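Local coordinates for protein endo-b-1,4-glucanase (Nasutitermes takasagoensis, PDB 1KS8) that probably catalyses the endohydrolysis of 1,4-beta-D-glucosidic linkages in cellulose, lichenin and cereal beta-D-glucans, at residues A[364-367]-A[368-372]; A[58-62]-A[63-67]; A[356-360]-A[361-365]; A[258-261]-A[262-266]. One frame throughout, in Å; residues are numbered along the deposited sequence.

Interaction 1: residues A[364-367]-A[368-372]; sequences SCPP and APATC
Cys372 is tied to Cys365 by a disulfide, SG to SG 2.0 Å, which closes an eight-residue ring of chain between helices 361-364 and 374-377. The C-S-S-C torsion of -81° has the left-handed sense. At Cys372 the sulfur stands anti to its own N (chi1 -167°), while at Cys365 it lies beside N, and these settings turn the two SG atoms toward each other from the loop's two arms. Pro366 rests on the covalent link: its CD is 4.1 Å from Cys372 SG, and its CG meets the methyl CB of Ala370 at 3.9 Å. Pro367 begins the reversal. Its carbonyl O accepts Ala370 N at 3.3 Å, in the carbonyl plane and on a lone pair, although the N-H is bent to 136°. With a cis peptide before Pro369, the third residue, this is a type VI turn, and proline suits that place because a peptide bond before proline pays far less for being cis than any other. The prolines also lack an N-H to satisfy and restrict phi, as befits an irregular loop. Arg129 reaches in from elsewhere, its NH1 binding the carbonyl oxygens of both Pro366 and Ala370, and Tyr384 lies against Pro366 and Pro367. Such chemistry leaves the loop's shape to a covalent link at its neck, rigid proline rings and the turn bond at its bend, and Arg129 from outside.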
loop_
_atom_site.group_PDB
_atom_site.type_symbol
_atom_site.label_atom_id
_atom_site.label_comp_id
_atom_site.label_asym_id
_atom_site.label_seq_id
_atom_site.Cartn_x
_atom_site.Cartn_y
_atom_site.Cartn_z
ATOM N N SER A 364 -2.147 19.866 -6.500
ATOM C CA SER A 364 -2.883 21.124 -6.381
ATOM C C SER A 364 -2.095 22.313 -6.918
ATOM O O SER A 364 -2.663 23.348 -7.268
ATOM C CB SER A 364 -3.227 21.400 -4.916
ATOM O OG SER A 364 -2.089 21.875 -4.205
ATOM N N CYS A 365 -0.783 22.156 -6.992
ATOM C CA CYS A 365 0.088 23.239 -7.414
ATOM C C CYS A 365 0.224 23.551 -8.889
ATOM O O CYS A 365 0.282 22.658 -9.726
ATOM C CB CYS A 365 1.489 22.992 -6.878
ATOM S SG CYS A 365 1.645 23.009 -5.073
ATOM N N PRO A 366 0.281 24.849 -9.223
ATOM C CA PRO A 366 0.439 25.245 -10.621
ATOM C C PRO A 366 1.934 25.048 -10.870
ATOM O O PRO A 366 2.691 24.794 -9.929
ATOM C CB PRO A 366 0.041 26.717 -10.603
ATOM C CG PRO A 366 0.528 27.165 -9.253
ATOM C CD PRO A 366 0.077 26.026 -8.359
ATOM N N PRO A 367 2.388 25.147 -12.124
ATOM C CA PRO A 367 3.826 24.954 -12.319
ATOM C C PRO A 367 4.634 26.155 -11.844
ATOM O O PRO A 367 4.129 27.281 -11.805
ATOM C CB PRO A 367 3.939 24.735 -13.824
ATOM C CG PRO A 367 2.834 25.592 -14.362
ATOM C CD PRO A 367 1.691 25.319 -13.410
ATOM N N ALA A 368 5.881 25.906 -11.460
ATOM C CA ALA A 368 6.760 26.983 -11.033
ATOM C C ALA A 368 6.913 27.860 -12.277
ATOM O O ALA A 368 6.734 27.383 -13.399
ATOM C CB ALA A 368 8.109 26.417 -10.608
ATOM N N PRO A 369 7.283 29.138 -12.107
ATOM C CA PRO A 369 7.586 29.866 -10.871
ATOM C C PRO A 369 6.398 30.422 -10.088
ATOM O O PRO A 369 6.592 31.143 -9.111
ATOM C CB PRO A 369 8.503 30.975 -11.362
ATOM C CG PRO A 369 7.867 31.336 -12.662
ATOM C CD PRO A 369 7.569 29.980 -13.283
ATOM N N ALA A 370 5.176 30.116 -10.508
ATOM C CA ALA A 370 4.016 30.610 -9.777
ATOM C C ALA A 370 4.076 30.047 -8.365
ATOM O O ALA A 370 4.474 28.901 -8.158
ATOM C CB ALA A 370 2.727 30.177 -10.460
ATOM N N THR A 371 3.686 30.853 -7.386
ATOM C CA THR A 371 3.718 30.398 -6.007
ATOM C C THR A 371 2.665 29.341 -5.711
ATOM O O THR A 371 1.557 29.385 -6.248
ATOM C CB THR A 371 3.469 31.556 -5.021
ATOM O OG1 THR A 371 2.166 32.104 -5.249
ATOM C CG2 THR A 371 4.494 32.637 -5.198
ATOM N N CYS A 372 3.037 28.375 -4.878
ATOM C CA CYS A 372 2.097 27.365 -4.419
ATOM C C CYS A 372 2.218 27.430 -2.909
ATOM O O CYS A 372 3.294 27.199 -2.353
ATOM C CB CYS A 372 2.444 25.952 -4.880
ATOM S SG CYS A 372 1.010 24.868 -4.574
#

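Interaction 2: residues A[58-62]-A[63-67]; sequences FVKFG and FPMAY
Pro64 lays its ring against Phe61, with CG 3.6 Å from Phe61 CB and 3.4 Å from the carbonyl O of the same residue. That oxygen belongs to the N-cap residue of helix 62-78 and accepts Met65 N at 3.1 Å, the donor lying in the carbonyl plane. One residue on, Gly62 O takes Ala66 N at 2.9 Å, here with the donor tilted 35° from the carbonyl plane. Proline suits the first turn because no helix bond is asked of its missing N-H; an alanine here would probably open a gap beside Phe61 CB and its carbonyl O, and give this first turn back a rotatable phi. Met65 bends back at chi3 (-55°), so that CE comes to 3.8 Å from Lys60 CB; the two chains run alongside each other. Beyond that touch Lys60 NZ forms a salt bridge with Asp40 and also binds the carbonyls of Leu48 and Gly50. The Phe61 ring carries Val59 CG1 over the centre of one face and meets Phe205 and Tyr206. Phe63 packs on helix 149-165, and its side chain comes within about 4 Å of that of Glu214, which binds calcium in another structure of this protein, though none is bound here. Strand 60-61 thus passes straight into the helix with its first acceptors engaged, and the charge of buried Lys60 is paired away from the apolar contacts.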
loop_
_atom_site.group_PDB
_atom_site.type_symbol
_atom_site.label_atom_id
_atom_site.label_comp_id
_atom_site.label_asym_id
_atom_site.label_seq_id
_atom_site.Cartn_x
_atom_site.Cartn_y
_atom_site.Cartn_z
ATOM N N PHE A 58 4.315 14.970 2.418
ATOM C CA PHE A 58 5.629 14.569 1.931
ATOM C C PHE A 58 6.452 13.784 2.938
ATOM O O PHE A 58 7.674 13.674 2.816
ATOM C CB PHE A 58 6.385 15.801 1.415
ATOM C CG PHE A 58 5.658 16.518 0.309
ATOM C CD1 PHE A 58 5.328 17.863 0.429
ATOM C CD2 PHE A 58 5.247 15.824 -0.829
ATOM C CE1 PHE A 58 4.593 18.510 -0.568
ATOM C CE2 PHE A 58 4.513 16.458 -1.832
ATOM C CZ PHE A 58 4.184 17.803 -1.699
ATOM N N VAL A 59 5.776 13.225 3.935
ATOM C CA VAL A 59 6.460 12.399 4.914
ATOM C C VAL A 59 6.585 11.007 4.307
ATOM O O VAL A 59 5.707 10.555 3.566
ATOM C CB VAL A 59 5.653 12.255 6.229
ATOM C CG1 VAL A 59 6.376 11.315 7.183
ATOM C CG2 VAL A 59 5.458 13.606 6.880
ATOM N N LYS A 60 7.691 10.341 4.605
ATOM C CA LYS A 60 7.899 8.981 4.147
ATOM C C LYS A 60 7.663 8.110 5.388
ATOM O O LYS A 60 8.532 7.977 6.253
ATOM C CB LYS A 60 9.314 8.833 3.568
ATOM C CG LYS A 60 9.396 9.425 2.157
ATOM C CD LYS A 60 10.732 10.075 1.815
ATOM C CE LYS A 60 11.886 9.095 1.793
ATOM N NZ LYS A 60 13.073 9.708 1.112
ATOM N N PHE A 61 6.444 7.579 5.495
ATOM C CA PHE A 61 6.040 6.723 6.617
ATOM C C PHE A 61 6.327 5.278 6.218
ATOM O O PHE A 61 5.625 4.696 5.387
ATOM C CB PHE A 61 4.543 6.906 6.912
ATOM C CG PHE A 61 4.216 8.156 7.698
ATOM C CD1 PHE A 61 4.652 8.299 9.014
ATOM C CD2 PHE A 61 3.437 9.174 7.139
ATOM C CE1 PHE A 61 4.320 9.426 9.764
ATOM C CE2 PHE A 61 3.097 10.312 7.888
ATOM C CZ PHE A 61 3.542 10.432 9.202
ATOM N N GLY A 62 7.352 4.702 6.835
ATOM C CA GLY A 62 7.770 3.352 6.498
ATOM C C GLY A 62 6.809 2.188 6.641
ATOM O O GLY A 62 6.879 1.238 5.864
ATOM N N PHE A 63 5.917 2.239 7.620
ATOM C CA PHE A 63 4.995 1.133 7.827
ATOM C C PHE A 63 4.017 1.026 6.651
ATOM O O PHE A 63 3.963 -0.003 5.978
ATOM C CB PHE A 63 4.274 1.313 9.172
ATOM C CG PHE A 63 3.579 0.074 9.674
ATOM C CD1 PHE A 63 4.024 -1.197 9.317
ATOM C CD2 PHE A 63 2.496 0.182 10.540
ATOM C CE1 PHE A 63 3.398 -2.342 9.817
ATOM C CE2 PHE A 63 1.866 -0.955 11.046
ATOM C CZ PHE A 63 2.320 -2.218 10.683
ATOM N N PRO A 64 3.236 2.086 6.376
ATOM C CA PRO A 64 2.328 1.938 5.238
ATOM C C PRO A 64 3.071 1.810 3.906
ATOM O O PRO A 64 2.544 1.228 2.966
ATOM C CB PRO A 64 1.456 3.196 5.316
ATOM C CG PRO A 64 2.336 4.191 6.011
ATOM C CD PRO A 64 2.980 3.350 7.088
ATOM N N MET A 65 4.292 2.337 3.817
ATOM C CA MET A 65 5.032 2.226 2.559
ATOM C C MET A 65 5.417 0.772 2.309
ATOM O O MET A 65 5.341 0.291 1.181
ATOM C CB MET A 65 6.300 3.085 2.568
ATOM C CG MET A 65 6.778 3.419 1.154
ATOM S SD MET A 65 8.476 4.015 1.028
ATOM C CE MET A 65 8.440 5.412 2.167
ATOM N N ALA A 66 5.835 0.076 3.362
ATOM C CA ALA A 66 6.218 -1.325 3.238
ATOM C C ALA A 66 4.991 -2.165 2.895
ATOM O O ALA A 66 5.051 -3.040 2.029
ATOM C CB ALA A 66 6.852 -1.813 4.540
ATOM N N TYR A 67 3.883 -1.894 3.579
ATOM C CA TYR A 67 2.635 -2.604 3.327
ATOM C C TYR A 67 2.254 -2.444 1.855
ATOM O O TYR A 67 1.877 -3.405 1.182
ATOM C CB TYR A 67 1.517 -2.033 4.204
ATOM C CG TYR A 67 0.130 -2.379 3.710
ATOM C CD1 TYR A 67 -0.441 -3.626 3.973
ATOM C CD2 TYR A 67 -0.587 -1.481 2.924
ATOM C CE1 TYR A 67 -1.692 -3.969 3.457
ATOM C CE2 TYR A 67 -1.832 -1.813 2.404
ATOM C CZ TYR A 67 -2.377 -3.055 2.671
ATOM O OH TYR A 67 -3.600 -3.386 2.133
#

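Interaction 3: residues A[356-360]-A[361-365]; sequences TRPHH and RSSSC. With SO4 (sulfate ion), chain B.
His359 and Arg361 hold one sulfate between them, while His360, the residue in the middle, turns to cap the short helix that follows. The anion lies in the plane of both flat groups, at the edge of each. His359 NE2 gives its N-H to sulfate O1 at 2.6 Å. Arg361 uses its two terminal nitrogens, NH1 to sulfate O4 at 2.8 Å with a nearly straight 170° bond and NH2 to sulfate O2 at 2.8 Å. The arginine chain runs extended from CG to NE, its aim steadied by NE binding Phe126 O and NH1 also binding Gly56 O. With CG anti to its N (chi1 -171°), the His360 ring swings over the start of helix 361-364. There ND1 accepts Ser363 N at 3.2 Å, the donor close to the ring plane, and shares a second hydrogen bond with Ser363 OG at 2.9 Å. The opposite ring nitrogen, NE2, binds Gln19 OE1. A leucine in its place would probably leave Ser363 N without its cap and Gln19 OE1 without this partner. Ser364 OG binds Arg361 O, 2.7 Å away, on a lone pair. Serine suits both Ser363 and Ser364, where a short hydroxyl can reach the capping ring or fold back on the Arg361 carbonyl. The sulfate probably came from the crystallisation liquor, yet the side chain of His359 is about 4 Å from that of Glu412, a predicted active-site residue. A basic, anion-receptive spot thus lies beside the probable catalytic centre, while the acceptor role of ND1 suggests that His360 may stay neutral even at pH 2.5.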
loop_
_atom_site.group_PDB
_atom_site.type_symbol
_atom_site.label_atom_id
_atom_site.label_comp_id
_atom_site.label_asym_id
_atom_site.label_seq_id
_atom_site.Cartn_x
_atom_site.Cartn_y
_atom_site.Cartn_z
ATOM N N THR A 356 -12.065 16.018 -8.227
ATOM C CA THR A 356 -11.068 16.859 -8.878
ATOM C C THR A 356 -10.275 17.665 -7.858
ATOM O O THR A 356 -9.346 18.389 -8.215
ATOM C CB THR A 356 -11.708 17.844 -9.882
ATOM O OG1 THR A 356 -12.525 18.789 -9.180
ATOM C CG2 THR A 356 -12.556 17.089 -10.891
ATOM N N ARG A 357 -10.633 17.525 -6.585
ATOM C CA ARG A 357 -9.949 18.256 -5.527
ATOM C C ARG A 357 -9.393 17.337 -4.436
ATOM O O ARG A 357 -9.662 17.530 -3.245
ATOM C CB ARG A 357 -10.903 19.285 -4.910
ATOM C CG ARG A 357 -11.473 20.269 -5.926
ATOM C CD ARG A 357 -12.486 21.205 -5.288
ATOM N NE ARG A 357 -12.984 22.216 -6.221
ATOM C CZ ARG A 357 -13.796 21.969 -7.243
ATOM N NH1 ARG A 357 -14.219 20.734 -7.481
ATOM N NH2 ARG A 357 -14.188 22.961 -8.031
ATOM N N PRO A 358 -8.610 16.319 -4.823
ATOM C CA PRO A 358 -8.069 15.439 -3.783
ATOM C C PRO A 358 -7.207 16.229 -2.800
ATOM O O PRO A 358 -6.576 17.221 -3.171
ATOM C CB PRO A 358 -7.264 14.408 -4.581
ATOM C CG PRO A 358 -6.854 15.161 -5.812
ATOM C CD PRO A 358 -8.109 15.933 -6.154
ATOM N N HIS A 359 -7.208 15.791 -1.545
ATOM C CA HIS A 359 -6.425 16.420 -0.479
ATOM C C HIS A 359 -4.983 16.020 -0.776
ATOM O O HIS A 359 -4.424 15.120 -0.145
ATOM C CB HIS A 359 -6.877 15.851 0.864
ATOM C CG HIS A 359 -6.288 16.546 2.047
ATOM N ND1 HIS A 359 -6.745 17.765 2.497
ATOM C CD2 HIS A 359 -5.275 16.192 2.874
ATOM C CE1 HIS A 359 -6.038 18.134 3.551
ATOM N NE2 HIS A 359 -5.141 17.198 3.800
ATOM N N HIS A 360 -4.375 16.728 -1.716
ATOM C CA HIS A 360 -3.049 16.367 -2.192
ATOM C C HIS A 360 -2.284 17.606 -2.642
ATOM O O HIS A 360 -2.700 18.314 -3.562
ATOM C CB HIS A 360 -3.284 15.387 -3.342
ATOM C CG HIS A 360 -2.054 14.720 -3.859
ATOM N ND1 HIS A 360 -1.327 15.220 -4.918
ATOM C CD2 HIS A 360 -1.465 13.551 -3.514
ATOM C CE1 HIS A 360 -0.346 14.385 -5.206
ATOM N NE2 HIS A 360 -0.407 13.363 -4.370
ATOM N N ARG A 361 -1.153 17.851 -1.993
ATOM C CA ARG A 361 -0.341 19.022 -2.280
ATOM C C ARG A 361 0.259 19.158 -3.671
ATOM O O ARG A 361 -0.014 20.133 -4.370
ATOM C CB ARG A 361 0.773 19.131 -1.241
ATOM C CG ARG A 361 0.261 19.442 0.154
ATOM C CD ARG A 361 1.354 19.271 1.193
ATOM N NE ARG A 361 0.903 19.624 2.539
ATOM C CZ ARG A 361 0.076 18.890 3.279
ATOM N NH1 ARG A 361 -0.408 17.746 2.816
ATOM N NH2 ARG A 361 -0.255 19.301 4.499
ATOM N N SER A 362 1.069 18.192 -4.090
ATOM C CA SER A 362 1.722 18.327 -5.385
ATOM C C SER A 362 0.786 18.506 -6.571
ATOM O O SER A 362 1.071 19.305 -7.462
ATOM C CB SER A 362 2.694 17.163 -5.635
ATOM O OG SER A 362 2.027 15.931 -5.803
ATOM N N SER A 363 -0.333 17.793 -6.592
ATOM C CA SER A 363 -1.259 17.939 -7.712
ATOM C C SER A 363 -2.036 19.256 -7.675
ATOM O O SER A 363 -2.528 19.718 -8.699
ATOM C CB SER A 363 -2.241 16.760 -7.766
ATOM O OG SER A 363 -3.070 16.707 -6.620
ATOM N N SER A 364 -2.147 19.866 -6.500
ATOM C CA SER A 364 -2.883 21.124 -6.381
ATOM C C SER A 364 -2.095 22.313 -6.918
ATOM O O SER A 364 -2.663 23.348 -7.268
ATOM C CB SER A 364 -3.227 21.400 -4.916
ATOM O OG SER A 364 -2.089 21.875 -4.205
ATOM N N CYS A 365 -0.783 22.156 -6.992
ATOM C CA CYS A 365 0.088 23.239 -7.414
ATOM C C CYS A 365 0.224 23.551 -8.889
ATOM O O CYS A 365 0.282 22.658 -9.726
ATOM C CB CYS A 365 1.489 22.992 -6.878
ATOM S SG CYS A 365 1.645 23.009 -5.073
HETATM S S SO4 B . -2.212 16.116 5.695
HETATM O O1 SO4 B . -3.796 16.387 5.854
HETATM O O2 SO4 B . -1.581 17.355 6.095
HETATM O O3 SO4 B . -1.860 15.093 6.436
HETATM O O4 SO4 B . -2.045 15.934 4.275
#

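Interaction 4: residues A[258-261]-A[262-266]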
loop_
_atom_site.group_PDB
_atom_site.type_symbol
_atom_site.label_atom_id
_atom_site.label_comp_id
_atom_site.label_asym_id
_atom_site.label_seq_id
_atom_site.Cartn_x
_atom_site.Cartn_y
_atom_site.Cartn_z
ATOM N N SER A 258 -6.341 -11.695 7.492
ATOM C CA SER A 258 -6.882 -12.379 6.320
ATOM C C SER A 258 -5.815 -12.592 5.254
ATOM O O SER A 258 -5.851 -13.578 4.517
ATOM C CB SER A 258 -8.054 -11.592 5.733
ATOM O OG SER A 258 -9.172 -11.628 6.603
ATOM N N GLY A 259 -4.872 -11.660 5.163
ATOM C CA GLY A 259 -3.801 -11.799 4.195
ATOM C C GLY A 259 -2.942 -12.981 4.597
ATOM O O GLY A 259 -2.592 -13.820 3.770
ATOM N N VAL A 260 -2.609 -13.049 5.883
ATOM C CA VAL A 260 -1.796 -14.137 6.417
ATOM C C VAL A 260 -2.481 -15.477 6.174
ATOM O O VAL A 260 -1.857 -16.440 5.728
ATOM C CB VAL A 260 -1.574 -13.971 7.939
ATOM C CG1 VAL A 260 -0.978 -15.243 8.528
ATOM C CG2 VAL A 260 -0.649 -12.793 8.200
ATOM N N GLN A 261 -3.774 -15.524 6.464
ATOM C CA GLN A 261 -4.552 -16.741 6.299
ATOM C C GLN A 261 -4.677 -17.226 4.857
ATOM O O GLN A 261 -4.501 -18.413 4.583
ATOM C CB GLN A 261 -5.932 -16.540 6.923
ATOM C CG GLN A 261 -5.869 -16.468 8.444
ATOM C CD GLN A 261 -7.097 -15.844 9.072
ATOM O OE1 GLN A 261 -7.276 -15.898 10.291
ATOM N NE2 GLN A 261 -7.944 -15.237 8.252
ATOM N N VAL A 262 -4.971 -16.326 3.925
ATOM C CA VAL A 262 -5.101 -16.755 2.542
ATOM C C VAL A 262 -3.728 -17.116 1.973
ATOM O O VAL A 262 -3.616 -17.976 1.100
ATOM C CB VAL A 262 -5.802 -15.669 1.673
ATOM C CG1 VAL A 262 -4.848 -14.531 1.356
ATOM C CG2 VAL A 262 -6.353 -16.297 0.404
ATOM N N LEU A 263 -2.681 -16.479 2.493
ATOM C CA LEU A 263 -1.318 -16.757 2.044
ATOM C C LEU A 263 -0.909 -18.147 2.540
ATOM O O LEU A 263 -0.434 -18.977 1.763
ATOM C CB LEU A 263 -0.346 -15.712 2.605
ATOM C CG LEU A 263 0.883 -15.298 1.782
ATOM C CD1 LEU A 263 1.938 -14.746 2.735
ATOM C CD2 LEU A 263 1.450 -16.466 0.998
ATOM N N LEU A 264 -1.088 -18.397 3.835
ATOM C CA LEU A 264 -0.737 -19.695 4.400
ATOM C C LEU A 264 -1.582 -20.817 3.803
ATOM O O LEU A 264 -1.114 -21.947 3.674
ATOM C CB LEU A 264 -0.881 -19.680 5.928
ATOM C CG LEU A 264 0.252 -18.965 6.673
ATOM C CD1 LEU A 264 -0.059 -18.908 8.156
ATOM C CD2 LEU A 264 1.568 -19.696 6.432
ATOM N N ALA A 265 -2.821 -20.510 3.435
ATOM C CA ALA A 265 -3.685 -21.519 2.834
ATOM C C ALA A 265 -3.049 -21.980 1.525
ATOM O O ALA A 265 -3.041 -23.169 1.210
ATOM C CB ALA A 265 -5.073 -20.942 2.571
ATOM N N LYS A 266 -2.504 -21.033 0.768
ATOM C CA LYS A 266 -1.871 -21.355 -0.505
ATOM C C LYS A 266 -0.544 -22.087 -0.323
ATOM O O LYS A 266 -0.243 -23.033 -1.052
ATOM C CB LYS A 266 -1.633 -20.079 -1.316
ATOM C CG LYS A 266 -1.020 -20.324 -2.689
ATOM C CD LYS A 266 -0.863 -19.025 -3.465
ATOM C CE LYS A 266 -0.427 -19.284 -4.899
ATOM N NZ LYS A 266 0.869 -20.008 -4.972
#
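Leu264 packs against Val260 one turn earlier in helix 257-268, an alpha-helix of the (alpha/alpha)6 fold. From the backbone outward, Leu264 CB lies 3.4 Å from Val260 O, the oxygen that also accepts Leu264 N in a nearly straight bond (2.8 Å, 168°). CG follows at the same 3.4 Å from that carbonyl, since chi1 of -77° keeps it beside the backbone N and over the preceding turn. At the tip, CD1 meets Val260 CG1 at 3.8 Å; their branches project in company from the same side of the helix. Leucine suits the spot because its branch comes one carbon beyond CB, far enough to span a turn, whereas the branched CB of valine keeps Val260 compact where it meets Val216 and Trp217 of helix 212-226. Leu264 also touches Tyr273 of helix 271-286, so Leu264 and Val260 link this helix to helices 271-286 and 212-226. The side chain of Val260 is about 5 Å from that of Asp213, a calcium-binding residue in another structure of this protein, with no calcium bound here. Two polar side chains have partners outside: Gln261 OE1 binds Tyr239 OH, and Ser258 OG takes the N-H of Gly250. On the next turn Val262 CG1, set between its own backbone N and carbonyl carbon, lies 3.4 Å from Gly259 O.

Overall arrangement
From the N terminus the contacts come in the order 2, 4, 3, 1, each spanning a single unbroken run of chain; none encloses or crosses another. Interaction 2 joins strand 60-61 to helix 62-78 near the middle of the molecule. Interaction 4 is one turn-to-turn stretch of helix 257-268, on the opposite side of the chain's centre from interactions 3 and 1. These last two overlap at Ser364 and Cys365: helix 361-364 is capped in interaction 3 and leads into the disulfide-closed loop of interaction 1. Between interactions 2 and 3 there is direct packing, Phe58 CZ lying 3.7 Å from Arg361 CB.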